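Local coordinates for protein redox-sensitive transcriptional activator OxyR (Porphyromonas gingivalis, PDB 3T22) that probably binds DNA as a LysR-family transcription factor and activates transcription in a redox-sensitive way, and is represented here by its regulatory domain, at residues 22-27 with 199-204; 52-57 with 182-187; 72-77 with 151-156. The protein carries 1 engineered substitution. All coordinates share one frame; numbering follows the deposited sequence.

Contact 1: residues 22-27 with 199-204; sequences PIWKKE and GLLRSA
Leu200 packs against Ile23, Trp24 and Glu27 in an apolar helix-helix contact at the edge of the domain, where the C-terminal turns of helices 13-27 and 191-203 come together. The short segments run roughly antiparallel but well splayed, at 140°, with their axes 10.2 Å apart. At that spacing the side chains do the touching. One methyl carries most of it: Leu200 CD1 lies 3.7 Å from Glu27 CB and just as near Trp24 CD1, which it meets at the indole edge, in the ring plane. Ile23 offers its CG2, turned anti to the backbone N, and this branch lies 4.0 Å from Leu200 CD1 as the two side chains run past one another head to tail. Farther in, the six-membered ring of Trp24 reaches Leu201, with CZ2 4.0 Å from CD2. The indole NE1 is buried here without a hydrogen-bonding partner anywhere in the model. Ser203 turns its hydroxyl back on its own helix, OG donating to Leu200 O at 3.1 Å. The carbonyl of Ala204 accepts a bond from Arg19, one turn before Ile23. On another side of helix 13-27, Lys25 packs on Gln147 of the second subunit. Helices flanking a sheet in this way are consistent with the alpha/beta subdomains of the periplasmic-binding-protein-like LysR regulatory domain.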
ATOM      1  N   PRO A  22      -5.264  17.509  -9.322  1.00 44.82           N
ATOM      2  CA  PRO A  22      -6.138  18.624  -9.732  1.00 44.71           C
ATOM      3  C   PRO A  22      -5.404  19.763 -10.454  1.00 45.27           C
ATOM      4  O   PRO A  22      -6.004  20.476 -11.263  1.00 45.09           O
ATOM      5  CB  PRO A  22      -6.738  19.118  -8.409  1.00 44.65           C
ATOM      6  CG  PRO A  22      -5.739  18.730  -7.372  1.00 45.02           C
ATOM      7  CD  PRO A  22      -5.097  17.440  -7.860  1.00 44.96           C
ATOM      8  N   ILE A  23      -4.116  19.921 -10.176  1.00 45.25           N
ATOM      9  CA  ILE A  23      -3.298  20.865 -10.924  1.00 46.41           C
ATOM     10  C   ILE A  23      -3.134  20.419 -12.375  1.00 47.17           C
ATOM     11  O   ILE A  23      -3.087  21.252 -13.274  1.00 47.85           O
ATOM     12  CB  ILE A  23      -1.935  21.060 -10.249  1.00 46.04           C
ATOM     13  CG1 ILE A  23      -2.122  21.749  -8.891  1.00 44.96           C
ATOM     14  CG2 ILE A  23      -0.995  21.846 -11.145  1.00 48.65           C
ATOM     15  CD1 ILE A  23      -0.960  21.536  -7.928  1.00 38.97           C
ATOM     16  N   TRP A  24      -3.075  19.108 -12.603  1.00 48.49           N
ATOM     17  CA  TRP A  24      -3.058  18.554 -13.960  1.00 49.44           C
ATOM     18  C   TRP A  24      -4.359  18.794 -14.700  1.00 50.99           C
ATOM     19  O   TRP A  24      -4.366  18.878 -15.926  1.00 51.98           O
ATOM     20  CB  TRP A  24      -2.828  17.047 -13.949  1.00 48.73           C
ATOM     21  CG  TRP A  24      -1.422  16.630 -13.866  1.00 45.50           C
ATOM     22  CD1 TRP A  24      -0.319  17.429 -13.933  1.00 45.06           C
ATOM     23  CD2 TRP A  24      -0.944  15.284 -13.697  1.00 42.51           C
ATOM     24  NE1 TRP A  24       0.814  16.657 -13.805  1.00 43.12           N
ATOM     25  CE2 TRP A  24       0.456  15.343 -13.661  1.00 38.32           C
ATOM     26  CE3 TRP A  24      -1.571  14.046 -13.557  1.00 42.12           C
ATOM     27  CZ2 TRP A  24       1.244  14.199 -13.507  1.00 37.31           C
ATOM     28  CZ3 TRP A  24      -0.793  12.916 -13.401  1.00 38.15           C
ATOM     29  CH2 TRP A  24       0.602  12.997 -13.376  1.00 35.86           C
ATOM     30  N   LYS A  25      -5.465  18.863 -13.965  1.00 53.02           N
ATOM     31  CA  LYS A  25      -6.761  19.092 -14.595  1.00 54.77           C
ATOM     32  C   LYS A  25      -6.924  20.536 -15.082  1.00 55.84           C
ATOM     33  O   LYS A  25      -7.178  20.766 -16.269  1.00 56.81           O
ATOM     34  CB  LYS A  25      -7.919  18.645 -13.690  1.00 55.26           C
ATOM     35  CG  LYS A  25      -8.108  17.116 -13.687  1.00 57.19           C
ATOM     36  CD  LYS A  25      -9.321  16.638 -12.873  1.00 58.73           C
ATOM     37  CE  LYS A  25      -9.544  15.133 -13.057  1.00 59.77           C
ATOM     38  NZ  LYS A  25     -10.517  14.541 -12.084  1.00 61.92           N
ATOM     39  N   LYS A  26      -6.753  21.499 -14.180  1.00 56.79           N
ATOM     40  CA  LYS A  26      -6.823  22.915 -14.536  1.00 57.76           C
ATOM     41  C   LYS A  26      -5.896  23.278 -15.692  1.00 58.34           C
ATOM     42  O   LYS A  26      -6.294  23.984 -16.617  1.00 58.54           O
ATOM     43  CB  LYS A  26      -6.477  23.794 -13.329  1.00 57.81           C
ATOM     44  CG  LYS A  26      -7.437  23.678 -12.153  1.00 57.82           C
ATOM     45  CD  LYS A  26      -6.908  24.460 -10.956  1.00 59.14           C
ATOM     46  CE  LYS A  26      -7.769  24.250  -9.719  1.00 59.85           C
ATOM     47  NZ  LYS A  26      -7.167  24.864  -8.497  1.00 60.40           N
ATOM     48  N   GLU A  27      -4.638  22.857 -15.612  1.00 58.53           N
ATOM     49  CA  GLU A  27      -3.606  23.365 -16.516  1.00 59.26           C
ATOM     50  C   GLU A  27      -3.457  22.607 -17.834  1.00 59.69           C
ATOM     51  O   GLU A  27      -3.007  23.167 -18.833  1.00 59.97           O
ATOM     52  CB  GLU A  27      -2.254  23.418 -15.796  1.00 59.39           C
ATOM     53  CG  GLU A  27      -1.138  24.044 -16.618  1.00 61.63           C
ATOM     54  CD  GLU A  27      -1.183  25.559 -16.603  1.00 63.74           C
ATOM     55  OE1 GLU A  27      -2.136  26.121 -16.024  1.00 66.17           O
ATOM     56  OE2 GLU A  27      -0.265  26.187 -17.171  1.00 65.23           O
ATOM     57  N   GLY A 199       7.189  21.615 -14.568  1.00 42.02           N
ATOM     58  CA  GLY A 199       6.729  22.740 -13.790  1.00 40.28           C
ATOM     59  C   GLY A 199       5.597  22.353 -12.862  1.00 39.03           C
ATOM     60  O   GLY A 199       5.600  22.701 -11.682  1.00 38.13           O
ATOM     61  N   LEU A 200       4.613  21.636 -13.392  1.00 38.25           N
ATOM     62  CA  LEU A 200       3.440  21.255 -12.611  1.00 38.69           C
ATOM     63  C   LEU A 200       3.795  20.384 -11.410  1.00 39.60           C
ATOM     64  O   LEU A 200       3.323  20.615 -10.302  1.00 40.45           O
ATOM     65  CB  LEU A 200       2.418  20.544 -13.496  1.00 38.25           C
ATOM     66  CG  LEU A 200       1.711  21.417 -14.532  1.00 39.09           C
ATOM     67  CD1 LEU A 200       0.299  20.931 -14.765  1.00 38.28           C
ATOM     68  CD2 LEU A 200       1.710  22.871 -14.104  1.00 35.44           C
ATOM     69  N   LEU A 201       4.626  19.379 -11.646  1.00 39.26           N
ATOM     70  CA  LEU A 201       5.105  18.488 -10.601  1.00 38.67           C
ATOM     71  C   LEU A 201       5.887  19.236  -9.529  1.00 39.40           C
ATOM     72  O   LEU A 201       5.636  19.052  -8.344  1.00 39.55           O
ATOM     73  CB  LEU A 201       5.958  17.396 -11.230  1.00 37.32           C
ATOM     74  CG  LEU A 201       5.085  16.491 -12.109  1.00 36.37           C
ATOM     75  CD1 LEU A 201       5.913  15.723 -13.118  1.00 37.12           C
ATOM     76  CD2 LEU A 201       4.256  15.543 -11.259  1.00 35.26           C
ATOM     77  N   ARG A 202       6.814  20.095  -9.951  1.00 39.72           N
ATOM     78  CA  ARG A 202       7.601  20.907  -9.020  1.00 40.15           C
ATOM     79  C   ARG A 202       6.681  21.762  -8.141  1.00 39.69           C
ATOM     80  O   ARG A 202       6.835  21.815  -6.913  1.00 40.40           O
ATOM     81  CB  ARG A 202       8.635  21.766  -9.773  1.00 40.87           C
ATOM     82  CG  ARG A 202       9.802  20.962 -10.398  1.00 43.25           C
ATOM     83  CD  ARG A 202      10.654  21.790 -11.401  1.00 44.25           C
ATOM     84  NE  ARG A 202      12.080  21.415 -11.393  1.00 47.69           N
ATOM     85  CZ  ARG A 202      13.010  21.881 -12.235  1.00 51.20           C
ATOM     86  NH1 ARG A 202      12.702  22.759 -13.190  1.00 47.81           N
ATOM     87  NH2 ARG A 202      14.268  21.461 -12.126  1.00 53.52           N
ATOM     88  N   SER A 203       5.691  22.389  -8.762  1.00 37.52           N
ATOM     89  CA  SER A 203       4.748  23.237  -8.040  1.00 37.39           C
ATOM     90  C   SER A 203       3.851  22.483  -7.053  1.00 36.84           C
ATOM     91  O   SER A 203       3.204  23.097  -6.215  1.00 37.29           O
ATOM     92  CB  SER A 203       3.883  24.015  -9.027  1.00 36.56           C
ATOM     93  OG  SER A 203       2.621  23.400  -9.185  1.00 37.06           O
ATOM     94  N   ALA A 204       3.818  21.159  -7.158  1.00 35.44           N
ATOM     95  CA  ALA A 204       2.952  20.322  -6.315  1.00 35.19           C
ATOM     96  C   ALA A 204       3.550  20.007  -4.933  1.00 34.67           C
ATOM     97  O   ALA A 204       2.892  19.395  -4.087  1.00 36.02           O
ATOM     98  CB  ALA A 204       2.582  19.025  -7.053  1.00 33.45           C
TER

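Contact 2: residues 52-57 with 182-187; sequences IDMAII and LAVRQD
Ala55 and Ala183 face each other as an antiparallel hydrogen-bonded pair, their CA atoms 5.2 Å apart, and the next pair along, Ile56 with Leu182, is non-hydrogen-bonded. Two backbone bonds join the strands. Ala183 N gives to Ala55 O at 2.8 Å and nearly straight, 173° at the hydrogen; Ala55 N returns a bond to Ala183 O at 3.0 Å. Each of these oxygens also takes a CA-H contact, from Leu182 and Met54 respectively. The strands cross at 148°, and beyond the paired residues the chain turns away at Asp53. On its other edge, strand 54-57 pairs parallel with strand 4-8, so it has one parallel and one antiparallel neighbour, a mixed topology consistent with the type II periplasmic-binding-protein fold. Leu182 and Ile56 point to one face, where Leu182 CD1 comes 3.9 Å from Ile56 CG1. Met54 and Val184 run alongside each other in the same direction, with Met54 CG 3.9 Å from Val184 CG1; helix 191-203 covers them through Leu197 and Arg194. The alanines occupy the opposite face, Ala55 against Cys43 and Ala183 against Leu47 of helix 40-48. With chi1 at 58°, Ile57 CG1 sits between the backbone N and the carbonyl carbon, bringing CD1 to 4.2 Å from Ala183 CB. At the strand end, a salt bridge joins Arg185 to Asp187, NE to OD1 and NH2 to OD2 (2.6 Å).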
ATOM      1  N   ILE A  52       5.528   3.049 -21.922  1.00 25.38           N
ATOM      2  CA  ILE A  52       5.153   4.312 -21.285  1.00 24.80           C
ATOM      3  C   ILE A  52       6.011   5.425 -21.872  1.00 26.98           C
ATOM      4  O   ILE A  52       7.033   5.147 -22.523  1.00 26.16           O
ATOM      5  CB  ILE A  52       5.342   4.275 -19.758  1.00 24.38           C
ATOM      6  CG1 ILE A  52       6.824   4.131 -19.424  1.00 19.60           C
ATOM      7  CG2 ILE A  52       4.530   3.128 -19.130  1.00 23.51           C
ATOM      8  CD1 ILE A  52       7.142   4.272 -17.930  1.00 24.32           C
ATOM      9  N   ASP A  53       5.596   6.665 -21.645  1.00 27.28           N
ATOM     10  CA  ASP A  53       6.314   7.846 -22.166  1.00 29.91           C
ATOM     11  C   ASP A  53       7.145   8.599 -21.115  1.00 30.87           C
ATOM     12  O   ASP A  53       8.207   9.167 -21.428  1.00 32.25           O
ATOM     13  CB  ASP A  53       5.318   8.809 -22.818  1.00 29.27           C
ATOM     14  CG  ASP A  53       4.444   8.113 -23.838  1.00 33.41           C
ATOM     15  OD1 ASP A  53       4.958   7.186 -24.514  1.00 39.53           O
ATOM     16  OD2 ASP A  53       3.249   8.466 -23.949  1.00 32.64           O
ATOM     17  N   MET A  54       6.651   8.633 -19.878  1.00 29.39           N
ATOM     18  CA  MET A  54       7.388   9.270 -18.801  1.00 29.32           C
ATOM     19  C   MET A  54       7.347   8.430 -17.556  1.00 29.03           C
ATOM     20  O   MET A  54       6.401   7.674 -17.348  1.00 30.16           O
ATOM     21  CB  MET A  54       6.805  10.642 -18.492  1.00 29.89           C
ATOM     22  CG  MET A  54       6.762  11.575 -19.675  1.00 30.33           C
ATOM     23  SD  MET A  54       5.947  13.095 -19.217  1.00 33.62           S
ATOM     24  CE  MET A  54       6.037  13.999 -20.763  1.00 35.77           C
ATOM     25  N   ALA A  55       8.366   8.567 -16.716  1.00 28.92           N
ATOM     26  CA  ALA A  55       8.355   7.905 -15.424  1.00 29.86           C
ATOM     27  C   ALA A  55       8.879   8.833 -14.342  1.00 30.21           C
ATOM     28  O   ALA A  55       9.924   9.468 -14.502  1.00 29.95           O
ATOM     29  CB  ALA A  55       9.167   6.608 -15.466  1.00 30.20           C
ATOM     30  N   ILE A  56       8.149   8.903 -13.243  1.00 29.07           N
ATOM     31  CA  ILE A  56       8.603   9.602 -12.059  1.00 29.72           C
ATOM     32  C   ILE A  56       9.309   8.602 -11.140  1.00 29.16           C
ATOM     33  O   ILE A  56       8.650   7.739 -10.524  1.00 28.28           O
ATOM     34  CB  ILE A  56       7.425  10.234 -11.320  1.00 30.30           C
ATOM     35  CG1 ILE A  56       6.540  10.991 -12.302  1.00 31.95           C
ATOM     36  CG2 ILE A  56       7.926  11.149 -10.219  1.00 30.04           C
ATOM     37  CD1 ILE A  56       5.241  11.506 -11.702  1.00 35.95           C
ATOM     38  N   ILE A  57      10.637   8.716 -11.055  1.00 27.81           N
ATOM     39  CA  ILE A  57      11.458   7.791 -10.266  1.00 25.94           C
ATOM     40  C   ILE A  57      12.230   8.495  -9.143  1.00 28.37           C
ATOM     41  O   ILE A  57      12.078   9.693  -8.937  1.00 29.04           O
ATOM     42  CB  ILE A  57      12.459   7.027 -11.155  1.00 27.26           C
ATOM     43  CG1 ILE A  57      13.353   8.014 -11.901  1.00 24.83           C
ATOM     44  CG2 ILE A  57      11.713   6.080 -12.143  1.00 20.22           C
ATOM     45  CD1 ILE A  57      14.387   7.327 -12.774  1.00 29.38           C
ATOM     46  N   LEU A 182      11.983  13.083 -13.245  1.00 30.66           N
ATOM     47  CA  LEU A 182      11.122  12.704 -14.358  1.00 29.43           C
ATOM     48  C   LEU A 182      11.981  12.191 -15.503  1.00 29.95           C
ATOM     49  O   LEU A 182      12.749  12.951 -16.074  1.00 29.94           O
ATOM     50  CB  LEU A 182      10.293  13.904 -14.830  1.00 29.00           C
ATOM     51  CG  LEU A 182       9.218  13.625 -15.889  1.00 25.77           C
ATOM     52  CD1 LEU A 182       7.948  13.101 -15.236  1.00 19.51           C
ATOM     53  CD2 LEU A 182       8.915  14.869 -16.743  1.00 20.47           C
ATOM     54  N   ALA A 183      11.863  10.907 -15.840  1.00 29.54           N
ATOM     55  CA  ALA A 183      12.696  10.352 -16.894  1.00 29.64           C
ATOM     56  C   ALA A 183      11.899  10.099 -18.165  1.00 29.51           C
ATOM     57  O   ALA A 183      10.699   9.800 -18.121  1.00 28.84           O
ATOM     58  CB  ALA A 183      13.400   9.093 -16.430  1.00 27.74           C
ATOM     59  N   VAL A 184      12.570  10.259 -19.297  1.00 29.85           N
ATOM     60  CA  VAL A 184      11.983  10.008 -20.612  1.00 31.64           C
ATOM     61  C   VAL A 184      13.027   9.394 -21.550  1.00 31.71           C
ATOM     62  O   VAL A 184      14.212   9.306 -21.202  1.00 32.59           O
ATOM     63  CB  VAL A 184      11.491  11.313 -21.257  1.00 30.88           C
ATOM     64  CG1 VAL A 184      10.562  12.070 -20.308  1.00 33.22           C
ATOM     65  CG2 VAL A 184      12.702  12.186 -21.654  1.00 30.14           C
ATOM     66  N   ARG A 185      12.575   8.976 -22.735  1.00 32.74           N
ATOM     67  CA  ARG A 185      13.467   8.607 -23.844  1.00 33.96           C
ATOM     68  C   ARG A 185      14.160   9.864 -24.401  1.00 34.04           C
ATOM     69  O   ARG A 185      13.530  10.909 -24.541  1.00 33.51           O
ATOM     70  CB  ARG A 185      12.676   7.942 -24.963  1.00 33.05           C
ATOM     71  CG  ARG A 185      12.369   6.482 -24.736  1.00 37.03           C
ATOM     72  CD  ARG A 185      11.674   5.863 -25.949  1.00 43.62           C
ATOM     73  NE  ARG A 185      12.513   5.934 -27.148  1.00 50.56           N
ATOM     74  CZ  ARG A 185      13.441   5.036 -27.487  1.00 50.47           C
ATOM     75  NH1 ARG A 185      13.667   3.973 -26.730  1.00 49.34           N
ATOM     76  NH2 ARG A 185      14.149   5.206 -28.597  1.00 54.43           N
ATOM     77  N   GLN A 186      15.445   9.765 -24.732  1.00 35.45           N
ATOM     78  CA  GLN A 186      16.173  10.933 -25.238  1.00 38.12           C
ATOM     79  C   GLN A 186      15.572  11.472 -26.544  1.00 38.43           C
ATOM     80  O   GLN A 186      15.531  12.677 -26.762  1.00 38.17           O
ATOM     81  CB  GLN A 186      17.651  10.618 -25.428  1.00 37.84           C
ATOM     82  CG  GLN A 186      18.371  10.113 -24.172  1.00 42.37           C
ATOM     83  CD  GLN A 186      19.873   9.936 -24.406  1.00 45.20           C
ATOM     84  OE1 GLN A 186      20.404  10.389 -25.427  1.00 47.32           O
ATOM     85  NE2 GLN A 186      20.561   9.277 -23.465  1.00 46.78           N
ATOM     86  N   ASP A 187      15.092  10.575 -27.396  1.00 39.83           N
ATOM     87  CA  ASP A 187      14.486  10.968 -28.662  1.00 43.15           C
ATOM     88  C   ASP A 187      13.041  11.451 -28.494  1.00 44.09           C
ATOM     89  O   ASP A 187      12.304  11.580 -29.476  1.00 44.48           O
ATOM     90  CB  ASP A 187      14.557   9.811 -29.684  1.00 42.99           C
ATOM     91  CG  ASP A 187      13.780   8.565 -29.236  1.00 46.69           C
ATOM     92  OD1 ASP A 187      12.975   8.666 -28.289  1.00 47.26           O
ATOM     93  OD2 ASP A 187      13.957   7.484 -29.842  1.00 50.36           O
TER

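Contact 3: residues 72-77 with 151-156; sequences YYEEFL and FIPQLT
Leu77 and Ile152 make the tight part of this antiparallel pairing, exchanging two backbone hydrogen bonds of 2.7 Å, Leu77 N to Ile152 O and Ile152 N to Leu77 O. Their side chains share a face, Leu77 CB lying 3.8 Å from Ile152 CG1, while the Phe151 ring turns its edge to Leu77 O. Phe76 and Pro153 form the neighbouring non-hydrogen-bonded pair, and Phe111 of helix 110-119 covers both. Past Pro153 the strand turns into a 3-10 segment, and side chains take over part of the bonding. Gln154 N still gives to Glu75 O at 3.0 Å. Glu74, its CG anti to the backbone N (chi1 177°) and its chain extended, reaches across, and OE2 accepts from Leu155 N (3.1 Å) on its anti lone pair; OE1 is held by a salt bridge to Arg178. The looser side lies along Gln154. Its OE1 accepts from Glu75 N at 3.3 Å, with the donor 51° above the amide carbonyl plane rather than on a lone pair; a water 2.8 Å from OE1 may donate to it, though it has other acceptors nearby. At the far end Tyr72 and Leu155 merely touch at right angles, OH to CD2 3.7 Å. Glu75 points its carboxylate elsewhere, to Arg175. Pairing with both 149-153 and 175-185, strand 66-80 is consistent with a crossover between subdomains of the LysR effector-binding fold.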
ATOM      1  N   TYR A  72      12.374  17.244  -7.179  1.00 34.26           N
ATOM      2  CA  TYR A  72      12.559  17.722  -5.804  1.00 32.86           C
ATOM      3  C   TYR A  72      13.388  16.761  -4.960  1.00 33.13           C
ATOM      4  O   TYR A  72      13.670  15.658  -5.394  1.00 33.30           O
ATOM      5  CB  TYR A  72      11.211  17.988  -5.131  1.00 30.90           C
ATOM      6  CG  TYR A  72      10.238  16.828  -5.148  1.00 30.13           C
ATOM      7  CD1 TYR A  72       9.243  16.739  -6.115  1.00 31.39           C
ATOM      8  CD2 TYR A  72      10.300  15.832  -4.179  1.00 29.69           C
ATOM      9  CE1 TYR A  72       8.339  15.673  -6.131  1.00 26.20           C
ATOM     10  CE2 TYR A  72       9.394  14.780  -4.168  1.00 27.64           C
ATOM     11  CZ  TYR A  72       8.424  14.703  -5.148  1.00 27.61           C
ATOM     12  OH  TYR A  72       7.547  13.648  -5.130  1.00 25.13           O
ATOM     13  N   TYR A  73      13.787  17.192  -3.763  1.00 32.93           N
ATOM     14  CA  TYR A  73      14.537  16.341  -2.832  1.00 32.81           C
ATOM     15  C   TYR A  73      13.633  15.934  -1.666  1.00 32.76           C
ATOM     16  O   TYR A  73      12.690  16.651  -1.344  1.00 33.18           O
ATOM     17  CB  TYR A  73      15.776  17.060  -2.293  1.00 33.59           C
ATOM     18  CG  TYR A  73      16.772  17.495  -3.342  1.00 35.29           C
ATOM     19  CD1 TYR A  73      17.871  16.712  -3.646  1.00 38.41           C
ATOM     20  CD2 TYR A  73      16.624  18.703  -4.010  1.00 40.80           C
ATOM     21  CE1 TYR A  73      18.796  17.107  -4.599  1.00 42.49           C
ATOM     22  CE2 TYR A  73      17.547  19.113  -4.965  1.00 44.23           C
ATOM     23  CZ  TYR A  73      18.628  18.307  -5.254  1.00 44.28           C
ATOM     24  OH  TYR A  73      19.539  18.697  -6.198  1.00 48.45           O
ATOM     25  N   GLU A  74      13.917  14.794  -1.037  1.00 31.47           N
ATOM     26  CA  GLU A  74      12.995  14.221  -0.067  1.00 31.04           C
ATOM     27  C   GLU A  74      13.692  13.387   0.992  1.00 30.69           C
ATOM     28  O   GLU A  74      14.290  12.364   0.686  1.00 28.81           O
ATOM     29  CB  GLU A  74      11.956  13.350  -0.786  1.00 31.80           C
ATOM     30  CG  GLU A  74      10.973  12.638   0.136  1.00 33.55           C
ATOM     31  CD  GLU A  74       9.832  11.994  -0.624  1.00 35.54           C
ATOM     32  OE1 GLU A  74      10.104  11.343  -1.653  1.00 39.63           O
ATOM     33  OE2 GLU A  74       8.667  12.141  -0.205  1.00 37.70           O
ATOM     34  N   GLU A  75      13.565  13.797   2.246  1.00 30.59           N
ATOM     35  CA  GLU A  75      14.179  13.070   3.348  1.00 30.45           C
ATOM     36  C   GLU A  75      13.565  11.695   3.558  1.00 30.03           C
ATOM     37  O   GLU A  75      12.412  11.469   3.218  1.00 31.45           O
ATOM     38  CB  GLU A  75      14.072  13.872   4.656  1.00 30.82           C
ATOM     39  CG  GLU A  75      15.001  15.056   4.734  1.00 30.72           C
ATOM     40  CD  GLU A  75      15.161  15.608   6.147  1.00 38.41           C
ATOM     41  OE1 GLU A  75      14.995  14.856   7.137  1.00 43.67           O
ATOM     42  OE2 GLU A  75      15.457  16.812   6.273  1.00 31.81           O
ATOM     43  N   PHE A  76      14.363  10.787   4.109  1.00 32.11           N
ATOM     44  CA  PHE A  76      13.890   9.554   4.712  1.00 33.31           C
ATOM     45  C   PHE A  76      13.555   9.878   6.165  1.00 34.93           C
ATOM     46  O   PHE A  76      14.300  10.611   6.835  1.00 33.82           O
ATOM     47  CB  PHE A  76      14.996   8.496   4.686  1.00 34.78           C
ATOM     48  CG  PHE A  76      15.429   8.109   3.310  1.00 34.42           C
ATOM     49  CD1 PHE A  76      16.391   8.842   2.645  1.00 31.92           C
ATOM     50  CD2 PHE A  76      14.854   7.026   2.674  1.00 36.52           C
ATOM     51  CE1 PHE A  76      16.777   8.510   1.383  1.00 34.56           C
ATOM     52  CE2 PHE A  76      15.243   6.674   1.397  1.00 38.93           C
ATOM     53  CZ  PHE A  76      16.206   7.413   0.750  1.00 33.52           C
ATOM     54  N   LEU A  77      12.443   9.352   6.661  1.00 33.77           N
ATOM     55  CA  LEU A  77      12.074   9.599   8.048  1.00 33.94           C
ATOM     56  C   LEU A  77      11.802   8.302   8.804  1.00 30.76           C
ATOM     57  O   LEU A  77      11.328   7.336   8.227  1.00 31.47           O
ATOM     58  CB  LEU A  77      10.861  10.529   8.116  1.00 34.54           C
ATOM     59  CG  LEU A  77      10.942  11.934   7.503  1.00 36.62           C
ATOM     60  CD1 LEU A  77       9.581  12.591   7.592  1.00 36.39           C
ATOM     61  CD2 LEU A  77      12.010  12.813   8.172  1.00 36.34           C
ATOM     62  N   PHE A 151      10.507   2.943   7.989  1.00 33.30           N
ATOM     63  CA  PHE A 151      10.954   4.222   7.451  1.00 31.69           C
ATOM     64  C   PHE A 151       9.965   4.771   6.432  1.00 30.31           C
ATOM     65  O   PHE A 151       9.355   4.020   5.681  1.00 29.79           O
ATOM     66  CB  PHE A 151      12.370   4.109   6.856  1.00 32.65           C
ATOM     67  CG  PHE A 151      13.442   3.879   7.898  1.00 30.56           C
ATOM     68  CD1 PHE A 151      13.968   4.943   8.616  1.00 32.77           C
ATOM     69  CD2 PHE A 151      13.902   2.598   8.176  1.00 31.11           C
ATOM     70  CE1 PHE A 151      14.930   4.743   9.583  1.00 33.69           C
ATOM     71  CE2 PHE A 151      14.864   2.382   9.144  1.00 32.52           C
ATOM     72  CZ  PHE A 151      15.382   3.467   9.851  1.00 35.12           C
ATOM     73  N   ILE A 152       9.799   6.086   6.410  1.00 30.27           N
ATOM     74  CA  ILE A 152       8.836   6.697   5.509  1.00 30.67           C
ATOM     75  C   ILE A 152       9.431   7.885   4.760  1.00 31.15           C
ATOM     76  O   ILE A 152      10.353   8.527   5.245  1.00 31.33           O
ATOM     77  CB  ILE A 152       7.588   7.138   6.271  1.00 31.22           C
ATOM     78  CG1 ILE A 152       7.988   8.091   7.409  1.00 28.94           C
ATOM     79  CG2 ILE A 152       6.867   5.912   6.807  1.00 29.76           C
ATOM     80  CD1 ILE A 152       6.902   9.046   7.814  1.00 32.10           C
ATOM     81  N   PRO A 153       8.911   8.171   3.555  1.00 31.48           N
ATOM     82  CA  PRO A 153       9.338   9.374   2.829  1.00 31.34           C
ATOM     83  C   PRO A 153       8.661  10.648   3.381  1.00 32.51           C
ATOM     84  O   PRO A 153       7.496  10.625   3.794  1.00 31.47           O
ATOM     85  CB  PRO A 153       8.877   9.086   1.403  1.00 31.76           C
ATOM     86  CG  PRO A 153       7.664   8.200   1.591  1.00 31.83           C
ATOM     87  CD  PRO A 153       8.001   7.329   2.759  1.00 31.36           C
ATOM     88  N   GLN A 154       9.417  11.739   3.392  1.00 34.55           N
ATOM     89  CA  GLN A 154       9.021  12.994   4.026  1.00 36.67           C
ATOM     90  C   GLN A 154       7.688  13.570   3.559  1.00 36.79           C
ATOM     91  O   GLN A 154       6.983  14.210   4.329  1.00 36.80           O
ATOM     92  CB  GLN A 154      10.127  14.030   3.822  1.00 37.91           C
ATOM     93  CG  GLN A 154       9.797  15.430   4.281  1.00 41.25           C
ATOM     94  CD  GLN A 154      10.977  16.366   4.112  1.00 50.36           C
ATOM     95  OE1 GLN A 154      11.656  16.344   3.086  1.00 47.06           O
ATOM     96  NE2 GLN A 154      11.231  17.189   5.122  1.00 55.36           N
ATOM     97  N   LEU A 155       7.353  13.349   2.298  1.00 36.66           N
ATOM     98  CA  LEU A 155       6.172  13.951   1.702  1.00 37.57           C
ATOM     99  C   LEU A 155       4.881  13.312   2.256  1.00 39.36           C
ATOM    100  O   LEU A 155       3.778  13.853   2.104  1.00 37.91           O
ATOM    101  CB  LEU A 155       6.244  13.848   0.175  1.00 37.50           C
ATOM    102  CG  LEU A 155       5.364  14.781  -0.657  1.00 38.29           C
ATOM    103  CD1 LEU A 155       5.696  16.262  -0.403  1.00 33.93           C
ATOM    104  CD2 LEU A 155       5.477  14.428  -2.142  1.00 37.20           C
ATOM    105  N   THR A 156       5.025  12.171   2.918  1.00 40.65           N
ATOM    106  CA  THR A 156       3.876  11.528   3.519  1.00 42.21           C
ATOM    107  C   THR A 156       3.386  12.237   4.789  1.00 43.15           C
ATOM    108  O   THR A 156       2.250  12.007   5.201  1.00 43.42           O
ATOM    109  CB  THR A 156       4.128  10.023   3.817  1.00 41.58           C
ATOM    110  OG1 THR A 156       2.893   9.393   4.180  1.00 43.03           O
ATOM    111  CG2 THR A 156       5.107   9.853   4.944  1.00 43.44           C
TER
HETATM  112  O   HOH W   1      13.466  17.960   1.712  1.00 35.16           O

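In the fold
Contacts 1 and 2 touch directly, although their centres are 17 Å apart: Leu201 on helix 191-203 sets its CD1 3.9 Å from Leu182 CD1 and its CD2 4.2 Å from Ile56 CD1. The helix follows strand 175-185 in the chain, so it packs back over the sheet it has just left. Contact 3 stands apart, its centre about 20 Å from that of contact 1 and 22 Å from that of contact 2, and close to the centre of the molecule. Strand 66-80 connects it to contact 2 by pairing with strand 175-185, while helix 13-27 of contact 1 reaches it through Leu16 and Tyr15, which pack on Tyr72, Pro153 and Leu155.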